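Local atomic coordinates of penicillin-binding protein PbpB (Mycobacterium tuberculosis, PDB entry 6KGV), a protein that synthesises cross-linked peptidoglycan from lipid intermediates in cell wall biogenesis, and belongs to the transpeptidase family of penicillin-binding proteins. Residues Y494-A499 and H528-L533; G268-I273 and A473-T478; Q207-A212 and A235-N240. One frame throughout, in Å; residues are numbered along the deposited sequence.

Interaction 1 (Y494-A499 and H528-L533); sequences YWITFA and HSAAPL. With CO (cobalt (II) ion), chain E; AXL (2-{1-[2-amino-2-(4-hydroxy-phenyl)-acetylamino]-2-oxo-ethyl}-5,5-dimethyl-thiazolidine-4-carboxylic acid), chain F.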
loop_
_atom_site.group_PDB
_atom_site.type_symbol
_atom_site.label_atom_id
_atom_site.label_comp_id
_atom_site.label_asym_id
_atom_site.label_seq_id
_atom_site.Cartn_x
_atom_site.Cartn_y
_atom_site.Cartn_z
ATOM N N TYR A 494 11.693 -7.789 -11.689
ATOM C CA TYR A 494 10.497 -7.999 -10.886
ATOM C C TYR A 494 10.087 -6.754 -10.116
ATOM O O TYR A 494 10.918 -5.929 -9.738
ATOM C CB TYR A 494 10.693 -9.137 -9.878
ATOM C CG TYR A 494 11.245 -10.404 -10.482
ATOM C CD1 TYR A 494 10.471 -11.190 -11.329
ATOM C CD2 TYR A 494 12.529 -10.829 -10.189
ATOM C CE1 TYR A 494 10.972 -12.362 -11.880
ATOM C CE2 TYR A 494 13.040 -12.000 -10.726
ATOM C CZ TYR A 494 12.257 -12.760 -11.575
ATOM O OH TYR A 494 12.760 -13.925 -12.123
ATOM N N TRP A 495 8.783 -6.629 -9.894
ATOM C CA TRP A 495 8.267 -5.878 -8.762
ATOM C C TRP A 495 8.171 -6.851 -7.601
ATOM O O TRP A 495 7.538 -7.900 -7.731
ATOM C CB TRP A 495 6.893 -5.271 -9.042
ATOM C CG TRP A 495 6.884 -4.149 -10.037
ATOM C CD1 TRP A 495 7.398 -2.887 -9.873
ATOM C CD2 TRP A 495 6.286 -4.171 -11.338
ATOM N NE1 TRP A 495 7.172 -2.126 -11.005
ATOM C CE2 TRP A 495 6.492 -2.888 -11.917
ATOM C CE3 TRP A 495 5.605 -5.150 -12.075
ATOM C CZ2 TRP A 495 6.036 -2.563 -13.192
ATOM C CZ3 TRP A 495 5.152 -4.825 -13.344
ATOM C CH2 TRP A 495 5.371 -3.539 -13.895
ATOM N N ILE A 496 8.821 -6.526 -6.487
ATOM C CA ILE A 496 8.715 -7.302 -5.260
ATOM C C ILE A 496 7.722 -6.581 -4.355
ATOM O O ILE A 496 7.801 -5.354 -4.194
ATOM C CB ILE A 496 10.084 -7.453 -4.575
ATOM C CG1 ILE A 496 11.094 -8.136 -5.513
ATOM C CG2 ILE A 496 9.940 -8.182 -3.260
ATOM C CD1 ILE A 496 10.617 -9.395 -6.167
ATOM N N THR A 497 6.773 -7.331 -3.791
ATOM C CA THR A 497 5.726 -6.772 -2.950
ATOM C C THR A 497 5.596 -7.570 -1.667
ATOM O O THR A 497 5.867 -8.777 -1.626
ATOM C CB THR A 497 4.352 -6.770 -3.645
ATOM O OG1 THR A 497 4.133 -8.041 -4.268
ATOM C CG2 THR A 497 4.271 -5.669 -4.698
ATOM N N PHE A 498 5.172 -6.874 -0.616
ATOM C CA PHE A 498 4.681 -7.522 0.585
ATOM C C PHE A 498 3.538 -6.674 1.115
ATOM O O PHE A 498 3.577 -5.446 1.024
ATOM C CB PHE A 498 5.781 -7.698 1.651
ATOM C CG PHE A 498 5.415 -8.689 2.751
ATOM C CD1 PHE A 498 4.641 -8.292 3.832
ATOM C CD2 PHE A 498 5.832 -10.012 2.685
ATOM C CE1 PHE A 498 4.295 -9.190 4.834
ATOM C CE2 PHE A 498 5.494 -10.924 3.686
ATOM C CZ PHE A 498 4.718 -10.507 4.761
ATOM N N ALA A 499 2.502 -7.328 1.618
ATOM C CA ALA A 499 1.420 -6.628 2.295
ATOM C C ALA A 499 1.054 -7.445 3.514
ATOM O O ALA A 499 0.981 -8.671 3.439
ATOM C CB ALA A 499 0.180 -6.451 1.412
ATOM N N HIS A 528 15.379 -11.580 -3.011
ATOM C CA HIS A 528 14.621 -10.479 -3.604
ATOM C C HIS A 528 13.333 -10.263 -2.812
ATOM O O HIS A 528 12.237 -10.220 -3.367
ATOM C CB HIS A 528 14.294 -10.755 -5.073
ATOM C CG HIS A 528 15.466 -11.188 -5.896
ATOM N ND1 HIS A 528 16.468 -10.323 -6.281
ATOM C CD2 HIS A 528 15.785 -12.392 -6.427
ATOM C CE1 HIS A 528 17.357 -10.976 -7.006
ATOM N NE2 HIS A 528 16.967 -12.234 -7.110
ATOM N N SER A 529 13.439 -10.148 -1.496
ATOM C CA SER A 529 12.270 -10.179 -0.639
ATOM C C SER A 529 12.101 -8.856 0.088
ATOM O O SER A 529 13.077 -8.263 0.561
ATOM C CB SER A 529 12.363 -11.311 0.377
ATOM O OG SER A 529 11.227 -11.297 1.218
ATOM N N ALA A 530 10.846 -8.416 0.179
ATOM C CA ALA A 530 10.449 -7.251 0.944
ATOM C C ALA A 530 10.050 -7.604 2.364
ATOM O O ALA A 530 9.817 -6.697 3.170
ATOM C CB ALA A 530 9.280 -6.536 0.254
ATOM N N ALA A 531 9.953 -8.896 2.673
ATOM C CA ALA A 531 9.569 -9.335 4.015
ATOM C C ALA A 531 10.407 -8.745 5.153
ATOM O O ALA A 531 9.823 -8.436 6.202
ATOM C CB ALA A 531 9.600 -10.871 4.079
ATOM N N PRO A 532 11.732 -8.582 5.052
ATOM C CA PRO A 532 12.453 -7.987 6.189
ATOM C C PRO A 532 12.055 -6.550 6.454
ATOM O O PRO A 532 12.134 -6.092 7.603
ATOM C CB PRO A 532 13.929 -8.097 5.775
ATOM C CG PRO A 532 13.964 -9.207 4.783
ATOM C CD PRO A 532 12.673 -9.058 4.020
ATOM N N LEU A 533 11.621 -5.816 5.431
ATOM C CA LEU A 533 11.160 -4.453 5.674
ATOM C C LEU A 533 9.821 -4.451 6.401
ATOM O O LEU A 533 9.575 -3.601 7.265
ATOM C CB LEU A 533 11.080 -3.693 4.350
ATOM C CG LEU A 533 10.526 -2.274 4.363
ATOM C CD1 LEU A 533 11.230 -1.439 5.433
ATOM C CD2 LEU A 533 10.713 -1.653 2.980
HETATM CO CO CO E . 18.668 -13.541 -7.657
HETATM C C1 AXL F . 3.524 -14.645 -7.329
HETATM O O1 AXL F . 4.105 -13.566 -7.218
HETATM C C2 AXL F . 4.193 -15.857 -7.970
HETATM C C3 AXL F . 4.649 -16.716 -6.799
HETATM S S4 AXL F . 6.161 -17.585 -7.097
HETATM C C5 AXL F . 7.097 -16.829 -5.791
HETATM C C51 AXL F . 7.154 -17.776 -4.591
HETATM C C52 AXL F . 8.526 -16.494 -6.250
HETATM C C6 AXL F . 6.336 -15.541 -5.471
HETATM C C61 AXL F . 6.557 -15.039 -4.081
HETATM O O62 AXL F . 7.627 -14.449 -3.820
HETATM O O63 AXL F . 5.649 -15.223 -3.238
HETATM N N7 AXL F . 4.944 -15.812 -5.713
HETATM N N8 AXL F . 5.308 -15.507 -8.837
HETATM C C9 AXL F . 5.387 -15.865 -10.132
HETATM O O91 AXL F . 4.619 -16.657 -10.656
HETATM C C10 AXL F . 6.480 -15.231 -10.970
HETATM N N11 AXL F . 6.268 -15.475 -12.387
HETATM C C12 AXL F . 7.817 -15.744 -10.604
HETATM C C13 AXL F . 8.735 -14.868 -10.058
HETATM C C14 AXL F . 10.010 -15.297 -9.696
HETATM C C15 AXL F . 10.364 -16.626 -9.893
HETATM C C16 AXL F . 9.444 -17.517 -10.442
HETATM C C17 AXL F . 8.171 -17.076 -10.806
HETATM O O18 AXL F . 11.609 -17.038 -9.539
HETATM O O HOH W 1 8.395 -9.952 -0.404
HETATM O O HOH W 2 19.829 -13.677 -5.525
#
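In the antiparallel sheet of the transpeptidase domain, Ile-496 and Phe-498 of strand 493-502 pack against His-528, Ala-530 and Ala-531, where the chain passes into helix 531-544. The carbonyl oxygen of His-528 is lodged against the Ile-496 side chain: CG2 lies 3.1 Å from His-528 O, and CG1 and CD1 come almost as near, a tight fit of a polar atom against hydrocarbon. With CG2 anti to its own backbone N and CG1 beside it (chi1 -59°), the branched isoleucine presents both arms to this peptide, and CG2 also meets Ala-530 CB at 3.9 Å. Two residues on, Phe-498 CB approaches the same methyl, and its ring carbon CD2 stands 4.0 Å from Ala-531 CA. Alanine suits both places, since a single methyl lets the chain pass close to the strand. Contact between the backbones is indirect: one water donates to Thr-497 O and accepts from Ala-530 N, at 3.0 Å from each, bridging two backbone atoms that do not meet directly; Thr-497 O also takes a probable bond from Gly-477 N of the next strand. Ser-529 turns its side chain from the strand, and its OG accepts from Ala-531 N, a capping bond of 3.1 Å ahead of the turn that leads into the helix. The imidazole of His-528 is gripped at both nitrogens, ND1 bonding to Pro-518 O and NE2 binding a cobalt ion at 2.2 Å. At the far end of the strand segment, AXL C14, in the phenol ring of the covalently bound, ring-opened penicillin, approaches the Tyr-494 ring obliquely, 3.8 Å from CE1. Strand 493-502 runs between strands 473-483 and 509-516. Phe-498 also meets Phe-534 of helix 531-544, while Thr-497, on the other face, touches Met-393 of helix 390-401.

Interaction 2 (G268-I273 and A473-T478); sequences GSVNKI and AGKTGT. With AXL (2-{1-[2-amino-2-(4-hydroxy-phenyl)-acetylamino]-2-oxo-ethyl}-5,5-dimethyl-thiazolidine-4-carboxylic acid), chain F.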
loop_
_atom_site.group_PDB
_atom_site.type_symbol
_atom_site.label_atom_id
_atom_site.label_comp_id
_atom_site.label_asym_id
_atom_site.label_seq_id
_atom_site.Cartn_x
_atom_site.Cartn_y
_atom_site.Cartn_z
ATOM N N GLY A 268 1.460 -9.238 -8.983
ATOM C CA GLY A 268 1.951 -10.567 -8.739
ATOM C C GLY A 268 1.161 -11.216 -7.614
ATOM O O GLY A 268 -0.005 -10.908 -7.372
ATOM N N SER A 269 1.836 -12.097 -6.889
ATOM C CA SER A 269 1.191 -12.996 -5.946
ATOM C C SER A 269 0.524 -12.302 -4.770
ATOM O O SER A 269 -0.269 -12.952 -4.081
ATOM C CB SER A 269 2.211 -13.998 -5.427
ATOM O OG SER A 269 2.529 -14.881 -6.458
ATOM N N VAL A 270 0.799 -11.020 -4.502
ATOM C CA VAL A 270 0.027 -10.385 -3.437
ATOM C C VAL A 270 -1.429 -10.250 -3.834
ATOM O O VAL A 270 -2.288 -10.077 -2.969
ATOM C CB VAL A 270 0.570 -9.010 -3.034
ATOM C CG1 VAL A 270 1.884 -9.181 -2.312
ATOM C CG2 VAL A 270 0.706 -8.116 -4.264
ATOM N N ASN A 271 -1.733 -10.329 -5.126
ATOM C CA ASN A 271 -3.124 -10.370 -5.538
ATOM C C ASN A 271 -3.843 -11.628 -5.061
ATOM O O ASN A 271 -5.071 -11.671 -5.100
ATOM C CB ASN A 271 -3.201 -10.278 -7.057
ATOM C CG ASN A 271 -4.485 -9.660 -7.529
ATOM O OD1 ASN A 271 -4.904 -8.623 -7.016
ATOM N ND2 ASN A 271 -5.133 -10.295 -8.510
ATOM N N LYS A 272 -3.121 -12.659 -4.624
ATOM C CA LYS A 272 -3.784 -13.914 -4.315
ATOM C C LYS A 272 -4.742 -13.795 -3.141
ATOM O O LYS A 272 -5.508 -14.730 -2.903
ATOM C CB LYS A 272 -2.745 -15.007 -4.061
ATOM C CG LYS A 272 -1.997 -15.442 -5.328
ATOM C CD LYS A 272 -0.933 -16.506 -5.018
ATOM C CE LYS A 272 -0.242 -17.034 -6.289
ATOM N NZ LYS A 272 0.979 -17.855 -5.988
ATOM N N ILE A 273 -4.716 -12.673 -2.417
ATOM C CA ILE A 273 -5.724 -12.393 -1.407
ATOM C C ILE A 273 -7.128 -12.414 -2.012
ATOM O O ILE A 273 -8.103 -12.761 -1.334
ATOM C CB ILE A 273 -5.420 -11.041 -0.733
ATOM C CG1 ILE A 273 -6.276 -10.872 0.525
ATOM C CG2 ILE A 273 -5.667 -9.866 -1.707
ATOM C CD1 ILE A 273 -6.263 -9.456 1.087
ATOM N N ALA A 473 0.484 -11.617 9.782
ATOM C CA ALA A 473 -0.108 -12.271 8.622
ATOM C C ALA A 473 0.160 -11.399 7.409
ATOM O O ALA A 473 0.052 -10.176 7.491
ATOM C CB ALA A 473 -1.619 -12.483 8.792
ATOM N N GLY A 474 0.505 -12.023 6.293
ATOM C CA GLY A 474 0.866 -11.246 5.130
ATOM C C GLY A 474 0.972 -12.121 3.906
ATOM O O GLY A 474 0.616 -13.300 3.931
ATOM N N LYS A 475 1.442 -11.516 2.817
ATOM C CA LYS A 475 1.621 -12.237 1.563
ATOM C C LYS A 475 2.769 -11.578 0.808
ATOM O O LYS A 475 2.834 -10.343 0.734
ATOM C CB LYS A 475 0.335 -12.235 0.719
ATOM C CG LYS A 475 0.439 -12.972 -0.612
ATOM C CD LYS A 475 0.528 -14.504 -0.379
ATOM C CE LYS A 475 0.821 -15.275 -1.662
ATOM N NZ LYS A 475 2.270 -15.185 -2.036
ATOM N N THR A 476 3.684 -12.410 0.293
ATOM C CA THR A 476 4.778 -11.993 -0.576
ATOM C C THR A 476 4.289 -11.863 -2.020
ATOM O O THR A 476 3.281 -12.463 -2.417
ATOM C CB THR A 476 5.926 -13.011 -0.523
ATOM O OG1 THR A 476 5.389 -14.336 -0.672
ATOM C CG2 THR A 476 6.721 -12.920 0.807
ATOM N N GLY A 477 5.016 -11.069 -2.809
ATOM C CA GLY A 477 4.788 -11.035 -4.245
ATOM C C GLY A 477 6.050 -10.894 -5.083
ATOM O O GLY A 477 6.983 -10.180 -4.700
ATOM N N THR A 478 6.085 -11.557 -6.239
ATOM C CA THR A 478 7.160 -11.387 -7.231
ATOM C C THR A 478 6.486 -11.330 -8.604
ATOM O O THR A 478 6.141 -12.372 -9.173
ATOM C CB THR A 478 8.197 -12.513 -7.187
ATOM O OG1 THR A 478 8.713 -12.680 -5.860
ATOM C CG2 THR A 478 9.379 -12.199 -8.107
HETATM C C1 AXL F . 3.524 -14.645 -7.329
HETATM O O1 AXL F . 4.105 -13.566 -7.218
HETATM C C2 AXL F . 4.193 -15.857 -7.970
HETATM C C3 AXL F . 4.649 -16.716 -6.799
HETATM S S4 AXL F . 6.161 -17.585 -7.097
HETATM C C5 AXL F . 7.097 -16.829 -5.791
HETATM C C51 AXL F . 7.154 -17.776 -4.591
HETATM C C52 AXL F . 8.526 -16.494 -6.250
HETATM C C6 AXL F . 6.336 -15.541 -5.471
HETATM C C61 AXL F . 6.557 -15.039 -4.081
HETATM O O62 AXL F . 7.627 -14.449 -3.820
HETATM O O63 AXL F . 5.649 -15.223 -3.238
HETATM N N7 AXL F . 4.944 -15.812 -5.713
HETATM N N8 AXL F . 5.308 -15.507 -8.837
HETATM C C9 AXL F . 5.387 -15.865 -10.132
HETATM O O91 AXL F . 4.619 -16.657 -10.656
HETATM C C10 AXL F . 6.480 -15.231 -10.970
HETATM N N11 AXL F . 6.268 -15.475 -12.387
HETATM C C12 AXL F . 7.817 -15.744 -10.604
HETATM C C13 AXL F . 8.735 -14.868 -10.058
HETATM C C14 AXL F . 10.010 -15.297 -9.696
HETATM C C15 AXL F . 10.364 -16.626 -9.893
HETATM C C16 AXL F . 9.444 -17.517 -10.442
HETATM C C17 AXL F . 8.171 -17.076 -10.806
HETATM O O18 AXL F . 11.609 -17.038 -9.539
#
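Ser-269 and Gly-477 approach to 4.4 Å between their CA atoms, joining the 3-10 turn that leads into helix 272-281 to strand 473-483. The covalent link is the 1.3 Å bond from Ser-269 OG to C1 of the ring-opened penicillin AXL, the acyl-ester expected of this serine. Backbone hydrogen bonds then hold the ester carbonyl oxygen: Ser-269 N donates to AXL O1 at 2.7 Å, and Thr-478 N donates to it at 3.0 Å and nearly straight (167°). Hydroxyls bind the antibiotic's carboxylate, with Thr-476 OG1 donating to AXL O63 at 2.7 Å and Thr-478 OG1 to O62 at 2.9 Å; Thr-461 also bonds Thr-476 OG1. Lys-475 NZ donates to Thr-476 O at 2.9 Å, both lysine NZ atoms bond Ser-324 OG, and Lys-272 NZ reaches Asn-326 OD1.

Packing supplies the rest. Val-270 CG1 lies against Lys-475 O, 3.4 Å away, and leaves little room for a side chain on Gly-477. Lys-475 bends at chi2 and chi4, curling its aliphatic part round Ser-269 O; the extended Lys-272 crosses it. Gly-268 has backbone angles (phi 67°, psi -150°) at which a CB would press on the preceding carbonyl oxygen, and Thr-478 lies close on that side.

Two amides on one ester carbonyl oxygen form the oxyanion hole, and the arrangement fits the SxxK, SxN and KTG motifs of penicillin-binding transpeptidases.

Interaction 3 (Q207-A212 and A235-N240); sequences QQVQQA and AMANDN
Helix-on-sheet packing at an edge of the transpeptidase sheet brings Val-209 and Gln-210 of helix 199-216 against the end of strand 233-238 and the turn that follows. The apolar half belongs to Val-209. Its CG1 rests on the peptide between Asn-238 and Asp-239, 3.3 Å from Asp-239 N, while CG2 faces the small methyl of Ala-237 at 4.3 Å. The two branches thus cover successive parts of the strand, a task for which a beta-branched residue is well shaped, and Val-209 also touches Val-221 and Ala-223 of the neighbouring strand.

The polar half is carried by Gln-210. Its CG stands anti to the backbone N (chi1 -176°) and the chain then bends at chi2, bringing the amide across to the turn. There OE1 accepts from Asn-240 N in a bond of 2.8 Å that is close to straight (168°), although the donor is tilted 20° from the carbonyl plane. The other end of the same amide is held as well: NE2 donates to Asn-214 OD1 and to a water at 3.0 Å, and that water donates to Asp-239 OD2 at 2.8 Å. Gripped at both ends, the amide has its rotation fixed, and it lies nearly perpendicular to the Asp-239 carboxylate. Glutamine suits the place because it can accept from the backbone and donate to the water with one group.

Asp-239 OD1 binds Val-221 N, tying the turn to the adjoining strand, and Asn-238 ND2 donates to Asp-239 O at 3.1 Å. Asn-240 has positive phi, a backbone shape that asparagine tolerates well. Helix 199-216, next to helix 531-544, covers a face of the antiparallel sheet, as the N- and C-terminal helices do in the penicillin-binding protein and serine beta-lactamase fold.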
loop_
_atom_site.group_PDB
_atom_site.type_symbol
_atom_site.label_atom_id
_atom_site.label_comp_id
_atom_site.label_asym_id
_atom_site.label_seq_id
_atom_site.Cartn_x
_atom_site.Cartn_y
_atom_site.Cartn_z
ATOM N N GLN A 207 12.459 6.669 6.592
ATOM C CA GLN A 207 13.863 6.310 6.733
ATOM C C GLN A 207 14.105 4.860 6.343
ATOM O O GLN A 207 15.060 4.549 5.620
ATOM C CB GLN A 207 14.312 6.557 8.165
ATOM C CG GLN A 207 14.661 7.981 8.464
ATOM C CD GLN A 207 15.301 8.095 9.830
ATOM O OE1 GLN A 207 14.714 7.674 10.838
ATOM N NE2 GLN A 207 16.516 8.640 9.878
ATOM N N GLN A 208 13.256 3.955 6.834
ATOM C CA GLN A 208 13.399 2.541 6.504
ATOM C C GLN A 208 13.200 2.288 5.012
ATOM O O GLN A 208 13.843 1.403 4.442
ATOM C CB GLN A 208 12.404 1.729 7.332
ATOM C CG GLN A 208 12.759 1.681 8.819
ATOM C CD GLN A 208 13.987 0.817 9.068
ATOM O OE1 GLN A 208 14.219 -0.168 8.358
ATOM N NE2 GLN A 208 14.785 1.189 10.060
ATOM N N VAL A 209 12.316 3.050 4.363
ATOM C CA VAL A 209 12.152 2.911 2.916
ATOM C C VAL A 209 13.446 3.293 2.200
ATOM O O VAL A 209 13.870 2.625 1.245
ATOM C CB VAL A 209 10.954 3.765 2.444
ATOM C CG1 VAL A 209 11.029 4.061 0.943
ATOM C CG2 VAL A 209 9.640 3.066 2.791
ATOM N N GLN A 210 14.096 4.370 2.658
ATOM C CA GLN A 210 15.338 4.821 2.038
ATOM C C GLN A 210 16.443 3.782 2.207
ATOM O O GLN A 210 17.177 3.479 1.260
ATOM C CB GLN A 210 15.767 6.158 2.641
ATOM C CG GLN A 210 17.014 6.754 1.982
ATOM C CD GLN A 210 16.797 7.050 0.513
ATOM O OE1 GLN A 210 16.045 7.955 0.160
ATOM N NE2 GLN A 210 17.449 6.284 -0.351
ATOM N N GLN A 211 16.578 3.199 3.384
ATOM C CA GLN A 211 17.678 2.257 3.491
ATOM C C GLN A 211 17.335 0.871 2.948
ATOM O O GLN A 211 18.253 0.086 2.694
ATOM C CB GLN A 211 18.152 2.186 4.939
ATOM C CG GLN A 211 18.396 3.564 5.533
ATOM C CD GLN A 211 19.374 4.438 4.751
ATOM O OE1 GLN A 211 20.390 3.969 4.235
ATOM N NE2 GLN A 211 19.065 5.728 4.672
ATOM N N ALA A 212 16.052 0.556 2.732
ATOM C CA ALA A 212 15.729 -0.645 1.971
ATOM C C ALA A 212 16.115 -0.476 0.510
ATOM O O ALA A 212 16.584 -1.422 -0.135
ATOM C CB ALA A 212 14.243 -0.969 2.101
ATOM N N ALA A 235 1.138 6.498 7.190
ATOM C CA ALA A 235 2.439 6.801 6.619
ATOM C C ALA A 235 2.373 6.460 5.145
ATOM O O ALA A 235 1.675 5.518 4.751
ATOM C CB ALA A 235 3.568 6.025 7.311
ATOM N N MET A 236 3.075 7.244 4.338
ATOM C CA MET A 236 3.141 6.999 2.906
ATOM C C MET A 236 4.482 7.551 2.472
ATOM O O MET A 236 4.721 8.747 2.620
ATOM C CB MET A 236 1.985 7.686 2.167
ATOM C CG MET A 236 1.995 7.527 0.657
ATOM S SD MET A 236 0.536 8.285 -0.142
ATOM C CE MET A 236 -0.704 7.043 0.214
ATOM N N ALA A 237 5.366 6.692 1.981
ATOM C CA ALA A 237 6.738 7.117 1.756
ATOM C C ALA A 237 7.326 6.441 0.531
ATOM O O ALA A 237 6.984 5.306 0.193
ATOM C CB ALA A 237 7.628 6.811 2.974
ATOM N N ASN A 238 8.229 7.152 -0.125
ATOM C CA ASN A 238 9.083 6.570 -1.145
ATOM C C ASN A 238 10.516 6.968 -0.830
ATOM O O ASN A 238 10.762 7.829 0.012
ATOM C CB ASN A 238 8.668 7.029 -2.544
ATOM C CG ASN A 238 8.293 8.498 -2.571
ATOM O OD1 ASN A 238 7.112 8.864 -2.468
ATOM N ND2 ASN A 238 9.305 9.354 -2.669
ATOM N N ASP A 239 11.465 6.305 -1.483
ATOM C CA ASP A 239 12.863 6.693 -1.372
ATOM C C ASP A 239 13.103 7.999 -2.127
ATOM O O ASP A 239 12.270 8.450 -2.921
ATOM C CB ASP A 239 13.768 5.599 -1.949
ATOM C CG ASP A 239 13.597 5.442 -3.457
ATOM O OD1 ASP A 239 12.558 4.882 -3.867
ATOM O OD2 ASP A 239 14.472 5.906 -4.229
ATOM N N ASN A 240 14.269 8.608 -1.878
ATOM C CA ASN A 240 14.787 9.686 -2.730
ATOM C C ASN A 240 13.887 10.927 -2.693
ATOM O O ASN A 240 13.842 11.701 -3.652
ATOM C CB ASN A 240 14.970 9.184 -4.171
ATOM C CG ASN A 240 15.913 10.063 -5.014
ATOM O OD1 ASN A 240 16.789 10.767 -4.490
ATOM N ND2 ASN A 240 15.721 10.018 -6.336
HETATM O O HOH W 3 16.948 6.876 -3.259
#

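All three contacts reach the same antiparallel sheet and all are buried; every touching residue of interaction 2 is, while interactions 1 and 3 include partly exposed ones. Interactions 1 and 2 lie on neighbouring strands, 493-502 and 473-483, linked by probable backbone hydrogen bonds such as Lys-475 N to Ala-499 O; both touch the bound penicillin. Interaction 2 is joined chiefly through the ligand, by a covalent bond and hydrogen bonds from both segments, whereas interaction 1 is mainly apolar, with one bridging water. Interaction 3, on an edge strand, 233-238, has a buried valine beside a partly exposed, hydrated glutamine. It meets interaction 1 where Leu-533 packs on Ala-212 and Gln-208, helix against helix.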